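Local structure of TT1561 protein (Thermus thermophilus, 1UF3) at residues A75-Y80 and L129-W134; Y138-L143 and F153-M158; T31-I36 and Y212-L217. The protein binds calcium ions and is a predicted phosphoesterase of the calcineurin-like metallophosphoesterase superfamily, although its substrate and cellular role are unknown. All blocks are in the same frame, centred on the assembly; numbering follows the deposited sequence.

Overall arrangement
All three contacts are apolar across their segments, without a direct hydrogen bond, and lie mainly among buried side chains; they differ in what surrounds them. Contacts 1 and 2 are neighbours, their centres about 13 Å apart, and share helix 133-140 and the sheet containing strands 130-132 and 151-155; both also reach the second subunit. Contact 3 closes the longest loop, enclosing the other two in sequence, and sits across the chain's centre in the other sheet. Leucine meets alanine and isoleucine in contact 1, phenylalanine rings in contact 2, and threonine and alanine in contact 3. Contacts 1 and 3 each adjoin a calcium ion held partly by backbone carbonyls, whereas contact 2 holds none.

Contact 1 of 3, residues A75-Y80 and L129-W134; sequences APIWEY and LRYPAW. With CA (calcium ion), chain I.
Leu129 lays its branched end against Ala75 and Ile77, overlapping both with a single methyl: CD2 is 3.9 Å from Ala75 CB and equally close to Ile77 CB. The other methyl meets the far end of the isoleucine, with Leu129 CD1 3.9 Å from Ile77 CD1, and the two side chains cross at about a right angle. Ile77 can reach this far because CG1 stands anti to its backbone N (chi1 -177°), which carries CD1 outward, while CG2 rests on a face of the neighbouring Trp78 ring. Within the metallophosphoesterase fold the contact sets the start of helix 77-90, which follows strand 66-69 of one sheet, against the beginning of strand 130-132, which runs parallel to strand 108-118 in the other. A cis peptide bond before Pro76 shapes the turn into the helix. Ala75 turns CB to Leu129 but sends its carbonyl to a calcium ion, with Ala75 O 2.3 Å from the metal; Lys45 and Ala47 supply two further backbone oxygens and four waters are bound as well. Glu79 acts from the second shell, where OE2 accepts a hydrogen bond from water 1 at 2.6 Å and another from water 2 at 2.8 Å. The same Ile77 CD1 also comes within 4.1 Å of Tyr131 OH, a hydroxyl hydrogen-bonded to both Glu125 and His98.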
loop_
_atom_site.group_PDB
_atom_site.type_symbol
_atom_site.label_atom_id
_atom_site.label_comp_id
_atom_site.label_asym_id
_atom_site.label_seq_id
_atom_site.Cartn_x
_atom_site.Cartn_y
_atom_site.Cartn_z
ATOM N N ALA A 75 4.017 -35.129 20.961
ATOM C CA ALA A 75 3.254 -35.611 22.107
ATOM C C ALA A 75 3.932 -35.355 23.470
ATOM O O ALA A 75 5.156 -35.179 23.559
ATOM C CB ALA A 75 2.963 -37.114 21.921
ATOM N N PRO A 76 3.131 -35.271 24.543
ATOM C CA PRO A 76 1.670 -35.394 24.551
ATOM C C PRO A 76 0.995 -34.222 23.810
ATOM O O PRO A 76 1.548 -33.124 23.702
ATOM C CB PRO A 76 1.336 -35.432 26.043
ATOM C CG PRO A 76 2.398 -34.548 26.627
ATOM C CD PRO A 76 3.640 -35.012 25.898
ATOM N N ILE A 77 -0.198 -34.488 23.301
ATOM C CA ILE A 77 -0.971 -33.523 22.527
ATOM C C ILE A 77 -1.190 -32.183 23.238
ATOM O O ILE A 77 -1.126 -31.122 22.623
ATOM C CB ILE A 77 -2.359 -34.150 22.145
ATOM C CG1 ILE A 77 -3.186 -33.192 21.274
ATOM C CG2 ILE A 77 -3.132 -34.472 23.403
ATOM C CD1 ILE A 77 -2.629 -32.953 19.897
ATOM N N TRP A 78 -1.419 -32.236 24.541
ATOM C CA TRP A 78 -1.699 -31.037 25.314
ATOM C C TRP A 78 -0.598 -30.003 25.416
ATOM O O TRP A 78 -0.894 -28.824 25.660
ATOM C CB TRP A 78 -2.197 -31.437 26.710
ATOM C CG TRP A 78 -3.349 -32.427 26.660
ATOM C CD1 TRP A 78 -3.349 -33.696 27.155
ATOM C CD2 TRP A 78 -4.672 -32.210 26.119
ATOM N NE1 TRP A 78 -4.576 -34.283 26.960
ATOM C CE2 TRP A 78 -5.406 -33.396 26.329
ATOM C CE3 TRP A 78 -5.300 -31.127 25.487
ATOM C CZ2 TRP A 78 -6.744 -33.542 25.928
ATOM C CZ3 TRP A 78 -6.644 -31.268 25.084
ATOM C CH2 TRP A 78 -7.346 -32.469 25.309
ATOM N N GLU A 79 0.660 -30.407 25.230
ATOM C CA GLU A 79 1.754 -29.437 25.287
ATOM C C GLU A 79 1.755 -28.598 24.011
ATOM O O GLU A 79 1.832 -27.355 24.056
ATOM C CB GLU A 79 3.115 -30.130 25.459
ATOM C CG GLU A 79 3.214 -30.923 26.759
ATOM C CD GLU A 79 4.654 -31.181 27.221
ATOM O OE1 GLU A 79 4.798 -31.602 28.382
ATOM O OE2 GLU A 79 5.626 -30.969 26.453
ATOM N N TYR A 80 1.699 -29.282 22.872
ATOM C CA TYR A 80 1.624 -28.600 21.575
ATOM C C TYR A 80 0.377 -27.695 21.632
ATOM O O TYR A 80 0.458 -26.503 21.356
ATOM C CB TYR A 80 1.461 -29.635 20.438
ATOM C CG TYR A 80 0.782 -29.132 19.145
ATOM C CD1 TYR A 80 1.507 -28.440 18.171
ATOM C CD2 TYR A 80 -0.574 -29.369 18.903
ATOM C CE1 TYR A 80 0.904 -27.998 16.982
ATOM C CE2 TYR A 80 -1.193 -28.931 17.708
ATOM C CZ TYR A 80 -0.447 -28.252 16.754
ATOM O OH TYR A 80 -1.020 -27.852 15.551
ATOM N N LEU A 129 1.183 -39.314 18.635
ATOM C CA LEU A 129 -0.131 -38.865 18.169
ATOM C C LEU A 129 -0.489 -39.848 17.082
ATOM O O LEU A 129 0.147 -39.870 16.038
ATOM C CB LEU A 129 -0.095 -37.452 17.578
ATOM C CG LEU A 129 0.398 -36.312 18.477
ATOM C CD1 LEU A 129 0.060 -34.953 17.831
ATOM C CD2 LEU A 129 -0.244 -36.424 19.846
ATOM N N ARG A 130 -1.516 -40.650 17.300
ATOM C CA ARG A 130 -1.893 -41.627 16.294
ATOM C C ARG A 130 -3.394 -41.751 16.295
ATOM O O ARG A 130 -4.006 -41.944 17.350
ATOM C CB ARG A 130 -1.258 -43.002 16.620
ATOM C CG ARG A 130 -1.574 -44.095 15.609
ATOM C CD ARG A 130 -0.969 -45.463 15.976
ATOM N NE ARG A 130 -1.658 -46.093 17.101
ATOM C CZ ARG A 130 -1.201 -46.134 18.355
ATOM N NH1 ARG A 130 -0.030 -45.584 18.674
ATOM N NH2 ARG A 130 -1.928 -46.715 19.303
ATOM N N TYR A 131 -4.003 -41.648 15.123
ATOM C CA TYR A 131 -5.452 -41.787 15.082
ATOM C C TYR A 131 -5.874 -42.738 14.000
ATOM O O TYR A 131 -5.314 -42.731 12.906
ATOM C CB TYR A 131 -6.155 -40.439 14.812
ATOM C CG TYR A 131 -5.669 -39.281 15.661
ATOM C CD1 TYR A 131 -4.679 -38.417 15.198
ATOM C CD2 TYR A 131 -6.204 -39.049 16.926
ATOM C CE1 TYR A 131 -4.240 -37.343 15.978
ATOM C CE2 TYR A 131 -5.764 -37.980 17.711
ATOM C CZ TYR A 131 -4.794 -37.145 17.232
ATOM O OH TYR A 131 -4.353 -36.119 18.019
ATOM N N PRO A 132 -6.867 -43.577 14.293
ATOM C CA PRO A 132 -7.350 -44.518 13.283
ATOM C C PRO A 132 -8.162 -43.719 12.251
ATOM O O PRO A 132 -8.765 -42.687 12.585
ATOM C CB PRO A 132 -8.199 -45.487 14.094
ATOM C CG PRO A 132 -8.680 -44.643 15.254
ATOM C CD PRO A 132 -7.465 -43.847 15.614
ATOM N N ALA A 133 -8.181 -44.189 11.008
ATOM C CA ALA A 133 -8.896 -43.490 9.946
ATOM C C ALA A 133 -10.282 -42.975 10.322
ATOM O O ALA A 133 -10.611 -41.843 9.995
ATOM C CB ALA A 133 -9.003 -44.377 8.700
ATOM N N TRP A 134 -11.101 -43.789 10.988
ATOM C CA TRP A 134 -12.443 -43.340 11.354
ATOM C C TRP A 134 -12.431 -42.045 12.175
ATOM O O TRP A 134 -13.384 -41.261 12.102
ATOM C CB TRP A 134 -13.227 -44.415 12.115
ATOM C CG TRP A 134 -12.778 -44.696 13.539
ATOM C CD1 TRP A 134 -11.866 -45.637 13.946
ATOM C CD2 TRP A 134 -13.216 -44.024 14.732
ATOM N NE1 TRP A 134 -11.709 -45.589 15.318
ATOM C CE2 TRP A 134 -12.524 -44.610 15.823
ATOM C CE3 TRP A 134 -14.119 -42.981 14.986
ATOM C CZ2 TRP A 134 -12.709 -44.187 17.148
ATOM C CZ3 TRP A 134 -14.300 -42.557 16.309
ATOM C CH2 TRP A 134 -13.597 -43.163 17.371
HETATM CA CA CA I . 7.100 -33.942 23.975
HETATM O O HOH W 1 5.442 -32.019 24.035
HETATM O O HOH W 2 6.821 -33.540 26.401
HETATM O O HOH W 3 7.794 -35.778 25.975
HETATM O O HOH W 4 7.368 -33.166 21.631
#

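Contact 2 of 3, residues Y138-L143 and F153-M158; sequences YRLKAL and FLFHTM
Leu140 leaves helix 133-140 with its CB already directed at strand 151-155, and its two methyls reach the rings of Phe153 and Phe155. From CB the chain runs to CG and there forks. CD1, carried outward by lying anti to CA (chi2 172°), meets the rim of the Phe155 ring, close to the ring plane, 4.0 Å from Phe155 CZ and 4.1 Å from Phe155 CE2; the two side chains approach from opposite directions. The same methyl is 4.3 Å from Phe153 CE2. CD2 takes the other branch and sits over one face of the Phe153 ring, so the leucine faces one phenylalanine at its edge and lies more loosely over the other. In the fold, strand 130-132, helix 133-140 and strand 151-155 form a beta-alpha-beta crossover, with strand 108-118 lying between the two parallel strands and also touched by Leu140. One turn further on, Leu143 N is hydrogen-bonded to Leu140 O at 3.1 Å, which places the second leucine beside the first. Leu143 CD1 approaches Phe153 obliquely, reaching CE1 at 3.7 Å, while the His179 ring from helix 170-179 also meets this phenylalanine. Away from the strand, Tyr138 hydrogen-bonds to Asn96 and Glu88 of the second subunit, and Lys141 forms a salt bridge with that same Glu88.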
loop_
_atom_site.group_PDB
_atom_site.type_symbol
_atom_site.label_atom_id
_atom_site.label_comp_id
_atom_site.label_asym_id
_atom_site.label_seq_id
_atom_site.Cartn_x
_atom_site.Cartn_y
_atom_site.Cartn_z
ATOM N N TYR A 138 -14.152 -38.688 10.995
ATOM C CA TYR A 138 -15.118 -38.061 11.879
ATOM C C TYR A 138 -14.785 -36.568 12.054
ATOM O O TYR A 138 -15.688 -35.745 12.148
ATOM C CB TYR A 138 -15.144 -38.766 13.247
ATOM C CG TYR A 138 -16.281 -38.305 14.149
ATOM C CD1 TYR A 138 -17.561 -38.838 14.014
ATOM C CD2 TYR A 138 -16.078 -37.304 15.114
ATOM C CE1 TYR A 138 -18.617 -38.399 14.809
ATOM C CE2 TYR A 138 -17.139 -36.852 15.920
ATOM C CZ TYR A 138 -18.397 -37.404 15.760
ATOM O OH TYR A 138 -19.448 -36.993 16.554
ATOM N N ARG A 139 -13.498 -36.217 12.097
ATOM C CA ARG A 139 -13.115 -34.818 12.258
ATOM C C ARG A 139 -13.511 -34.024 11.023
ATOM O O ARG A 139 -14.027 -32.919 11.122
ATOM C CB ARG A 139 -11.594 -34.628 12.428
ATOM C CG ARG A 139 -10.930 -35.295 13.625
ATOM C CD ARG A 139 -11.659 -35.052 14.931
ATOM N NE ARG A 139 -10.943 -35.671 16.042
ATOM C CZ ARG A 139 -11.428 -35.818 17.275
ATOM N NH1 ARG A 139 -12.649 -35.392 17.585
ATOM N NH2 ARG A 139 -10.684 -36.389 18.211
ATOM N N LEU A 140 -13.246 -34.591 9.852
ATOM C CA LEU A 140 -13.534 -33.897 8.608
ATOM C C LEU A 140 -14.991 -33.809 8.186
ATOM O O LEU A 140 -15.342 -32.943 7.387
ATOM C CB LEU A 140 -12.714 -34.507 7.480
ATOM C CG LEU A 140 -11.205 -34.461 7.763
ATOM C CD1 LEU A 140 -10.472 -35.255 6.689
ATOM C CD2 LEU A 140 -10.707 -33.004 7.818
ATOM N N LYS A 141 -15.850 -34.661 8.718
ATOM C CA LYS A 141 -17.237 -34.596 8.298
ATOM C C LYS A 141 -17.928 -33.306 8.760
ATOM O O LYS A 141 -18.948 -32.923 8.193
ATOM C CB LYS A 141 -18.037 -35.810 8.789
ATOM C CG LYS A 141 -18.382 -35.787 10.259
ATOM C CD LYS A 141 -19.471 -36.783 10.566
ATOM C CE LYS A 141 -19.816 -36.772 12.050
ATOM N NZ LYS A 141 -20.996 -37.624 12.366
ATOM N N ALA A 142 -17.380 -32.648 9.781
ATOM C CA ALA A 142 -17.969 -31.391 10.273
ATOM C C ALA A 142 -17.982 -30.335 9.175
ATOM O O ALA A 142 -18.808 -29.455 9.178
ATOM C CB ALA A 142 -17.167 -30.854 11.460
ATOM N N LEU A 143 -17.067 -30.448 8.222
ATOM C CA LEU A 143 -16.958 -29.472 7.158
ATOM C C LEU A 143 -18.103 -29.450 6.147
ATOM O O LEU A 143 -18.305 -28.433 5.467
ATOM C CB LEU A 143 -15.630 -29.673 6.426
ATOM C CG LEU A 143 -14.356 -29.579 7.270
ATOM C CD1 LEU A 143 -13.145 -29.882 6.384
ATOM C CD2 LEU A 143 -14.225 -28.180 7.870
ATOM N N PHE A 153 -6.466 -28.882 2.869
ATOM C CA PHE A 153 -6.250 -29.844 3.941
ATOM C C PHE A 153 -4.784 -29.963 4.308
ATOM O O PHE A 153 -3.919 -29.898 3.450
ATOM C CB PHE A 153 -6.734 -31.255 3.534
ATOM C CG PHE A 153 -8.238 -31.439 3.514
ATOM C CD1 PHE A 153 -9.112 -30.417 3.899
ATOM C CD2 PHE A 153 -8.773 -32.652 3.132
ATOM C CE1 PHE A 153 -10.481 -30.619 3.900
ATOM C CE2 PHE A 153 -10.154 -32.863 3.131
ATOM C CZ PHE A 153 -11.004 -31.851 3.514
ATOM N N LEU A 154 -4.516 -30.156 5.594
ATOM C CA LEU A 154 -3.145 -30.347 6.076
ATOM C C LEU A 154 -3.101 -31.689 6.793
ATOM O O LEU A 154 -3.854 -31.927 7.721
ATOM C CB LEU A 154 -2.725 -29.236 7.050
ATOM C CG LEU A 154 -2.024 -28.029 6.427
ATOM C CD1 LEU A 154 -3.049 -27.199 5.648
ATOM C CD2 LEU A 154 -1.354 -27.191 7.519
ATOM N N PHE A 155 -2.246 -32.591 6.341
ATOM C CA PHE A 155 -2.130 -33.899 6.994
ATOM C C PHE A 155 -0.652 -34.201 7.150
ATOM O O PHE A 155 0.197 -33.686 6.406
ATOM C CB PHE A 155 -2.656 -35.058 6.138
ATOM C CG PHE A 155 -4.098 -35.002 5.813
ATOM C CD1 PHE A 155 -4.505 -35.004 4.471
ATOM C CD2 PHE A 155 -5.052 -35.086 6.813
ATOM C CE1 PHE A 155 -5.837 -35.106 4.143
ATOM C CE2 PHE A 155 -6.380 -35.184 6.500
ATOM C CZ PHE A 155 -6.783 -35.200 5.150
ATOM N N HIS A 156 -0.339 -35.059 8.105
ATOM C CA HIS A 156 1.042 -35.444 8.219
ATOM C C HIS A 156 1.207 -36.673 7.299
ATOM O O HIS A 156 2.134 -36.747 6.498
ATOM C CB HIS A 156 1.406 -35.818 9.639
ATOM C CG HIS A 156 2.817 -36.293 9.758
ATOM N ND1 HIS A 156 3.177 -37.606 9.536
ATOM C CD2 HIS A 156 3.970 -35.609 9.938
ATOM C CE1 HIS A 156 4.496 -37.706 9.574
ATOM N NE2 HIS A 156 5.000 -36.507 9.815
ATOM N N THR A 157 0.265 -37.599 7.418
ATOM C CA THR A 157 0.223 -38.853 6.688
ATOM C C THR A 157 -0.037 -38.703 5.187
ATOM O O THR A 157 -1.015 -38.086 4.777
ATOM C CB THR A 157 -0.854 -39.735 7.320
ATOM O OG1 THR A 157 -0.494 -39.980 8.684
ATOM C CG2 THR A 157 -1.013 -41.067 6.573
HETATM N N MSE A 158 0.852 -39.262 4.371
HETATM C CA MSE A 158 0.721 -39.195 2.914
HETATM C C MSE A 158 -0.340 -40.135 2.374
HETATM O O MSE A 158 -0.520 -41.241 2.881
HETATM C CB MSE A 158 2.030 -39.579 2.240
HETATM C CG MSE A 158 3.105 -38.559 2.281
HETATM SE SE MSE A 158 4.342 -38.920 0.831
HETATM C CE MSE A 158 3.099 -38.816 -0.635
#

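Contact 3 of 3, residues T31-I36 and Y212-L217; sequences TGADAI and YSLLDL. With CA (calcium ion), chain S.
A chi1 of 179° swings CG of Leu214 opposite its own backbone N and extends both methyls toward Thr31 and Ala33, while a chi1 of 64° in Thr31 tucks OG1 between its backbone N and carbonyl carbon, where it approaches Leu214 CD1. Thr31 and Leu214 meet tip to tip: Leu214 CD2 is 3.9 Å from Thr31 CB, and Leu214 CD1 is 3.9 Å from Thr31 OG1. That hydroxyl is hydrogen-bonded to Ala28 O within its own helix. Leu214 CD1 also packs on Ala33 CB, again at 3.9 Å. Strand 7-12 lies between strands 35-39 and 211-216 in the six-stranded sheet, so the leucine bridges to the loop leading into a strand two places away. Gly32, with a positive phi of 88°, ends helix 27-31 and presents its O to a calcium ion at 2.4 Å. Asp34 OD1 binds the same metal at 2.2 Å, while OD2 is held by the backbone N-H groups of Arg6 and Tyr7. Water 5, also on the metal, donates to Ala33 O at 2.9 Å. Two further waters and Met1 of the third subunit, through its N and O, complete an intersubunit calcium site built on a helix-to-strand loop.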
loop_
_atom_site.group_PDB
_atom_site.type_symbol
_atom_site.label_atom_id
_atom_site.label_comp_id
_atom_site.label_asym_id
_atom_site.label_seq_id
_atom_site.Cartn_x
_atom_site.Cartn_y
_atom_site.Cartn_z
ATOM N N THR A 31 9.663 -13.461 -0.695
ATOM C CA THR A 31 8.883 -14.152 -1.725
ATOM C C THR A 31 7.518 -13.521 -2.007
ATOM O O THR A 31 6.965 -13.691 -3.082
ATOM C CB THR A 31 8.632 -15.624 -1.381
ATOM O OG1 THR A 31 7.835 -15.720 -0.199
ATOM C CG2 THR A 31 9.941 -16.344 -1.164
ATOM N N GLY A 32 6.979 -12.782 -1.048
ATOM C CA GLY A 32 5.673 -12.184 -1.249
ATOM C C GLY A 32 4.577 -13.130 -0.822
ATOM O O GLY A 32 3.403 -12.866 -1.061
ATOM N N ALA A 33 4.953 -14.238 -0.183
ATOM C CA ALA A 33 3.965 -15.216 0.288
ATOM C C ALA A 33 2.793 -14.531 0.975
ATOM O O ALA A 33 2.984 -13.525 1.681
ATOM C CB ALA A 33 4.613 -16.169 1.255
ATOM N N ASP A 34 1.598 -15.097 0.804
ATOM C CA ASP A 34 0.379 -14.554 1.407
ATOM C C ASP A 34 -0.006 -15.313 2.643
ATOM O O ASP A 34 -0.752 -14.809 3.495
ATOM C CB ASP A 34 -0.768 -14.593 0.414
ATOM C CG ASP A 34 -0.398 -13.950 -0.883
ATOM O OD1 ASP A 34 0.090 -12.794 -0.838
ATOM O OD2 ASP A 34 -0.557 -14.612 -1.933
ATOM N N ALA A 35 0.505 -16.538 2.737
ATOM C CA ALA A 35 0.238 -17.373 3.879
ATOM C C ALA A 35 1.364 -18.403 4.081
ATOM O O ALA A 35 2.244 -18.547 3.228
ATOM C CB ALA A 35 -1.068 -18.056 3.701
ATOM N N ILE A 36 1.325 -19.096 5.216
ATOM C CA ILE A 36 2.311 -20.111 5.537
ATOM C C ILE A 36 1.540 -21.329 6.011
ATOM O O ILE A 36 0.555 -21.207 6.750
ATOM C CB ILE A 36 3.235 -19.674 6.702
ATOM C CG1 ILE A 36 4.207 -18.593 6.240
ATOM C CG2 ILE A 36 3.935 -20.890 7.287
ATOM C CD1 ILE A 36 5.035 -17.945 7.358
ATOM N N TYR A 212 11.821 -26.390 1.361
ATOM C CA TYR A 212 10.528 -25.720 1.401
ATOM C C TYR A 212 10.086 -25.426 -0.028
ATOM O O TYR A 212 10.881 -25.514 -0.979
ATOM C CB TYR A 212 10.604 -24.414 2.212
ATOM C CG TYR A 212 11.385 -23.331 1.524
ATOM C CD1 TYR A 212 10.764 -22.436 0.658
ATOM C CD2 TYR A 212 12.759 -23.239 1.696
ATOM C CE1 TYR A 212 11.503 -21.479 -0.030
ATOM C CE2 TYR A 212 13.508 -22.289 1.025
ATOM C CZ TYR A 212 12.883 -21.412 0.161
ATOM O OH TYR A 212 13.663 -20.489 -0.504
ATOM N N SER A 213 8.813 -25.072 -0.158
ATOM C CA SER A 213 8.206 -24.738 -1.433
ATOM C C SER A 213 7.326 -23.479 -1.289
ATOM O O SER A 213 6.830 -23.155 -0.205
ATOM C CB SER A 213 7.302 -25.889 -1.909
ATOM O OG SER A 213 7.989 -27.127 -2.095
ATOM N N LEU A 214 7.152 -22.771 -2.394
ATOM C CA LEU A 214 6.261 -21.620 -2.448
ATOM C C LEU A 214 5.241 -22.082 -3.493
ATOM O O LEU A 214 5.578 -22.203 -4.679
ATOM C CB LEU A 214 6.977 -20.364 -2.939
ATOM C CG LEU A 214 6.029 -19.144 -3.029
ATOM C CD1 LEU A 214 5.640 -18.659 -1.606
ATOM C CD2 LEU A 214 6.709 -18.024 -3.792
ATOM N N LEU A 215 4.032 -22.404 -3.049
ATOM C CA LEU A 215 2.993 -22.857 -3.955
ATOM C C LEU A 215 2.219 -21.705 -4.584
ATOM O O LEU A 215 1.879 -20.720 -3.910
ATOM C CB LEU A 215 1.975 -23.751 -3.255
ATOM C CG LEU A 215 2.182 -24.567 -1.983
ATOM C CD1 LEU A 215 1.224 -25.722 -2.059
ATOM C CD2 LEU A 215 3.611 -25.031 -1.790
ATOM N N ASP A 216 1.940 -21.837 -5.877
ATOM C CA ASP A 216 1.146 -20.860 -6.608
ATOM C C ASP A 216 -0.208 -21.552 -6.758
ATOM O O ASP A 216 -0.396 -22.396 -7.653
ATOM C CB ASP A 216 1.755 -20.577 -7.994
ATOM C CG ASP A 216 0.891 -19.630 -8.826
ATOM O OD1 ASP A 216 -0.317 -19.577 -8.572
ATOM O OD2 ASP A 216 1.411 -18.944 -9.719
ATOM N N LEU A 217 -1.143 -21.221 -5.873
ATOM C CA LEU A 217 -2.467 -21.831 -5.878
ATOM C C LEU A 217 -3.223 -21.805 -7.182
ATOM O O LEU A 217 -3.817 -22.803 -7.570
ATOM C CB LEU A 217 -3.363 -21.190 -4.818
ATOM C CG LEU A 217 -3.338 -21.765 -3.413
ATOM C CD1 LEU A 217 -4.110 -20.837 -2.488
ATOM C CD2 LEU A 217 -3.955 -23.163 -3.418
HETATM CA CA CA S . 1.555 -11.348 -1.547
HETATM O O HOH W 5 1.983 -10.946 0.948
HETATM O O HOH W 6 -0.242 -9.641 -1.603
HETATM O O HOH W 7 2.903 -9.416 -1.247
#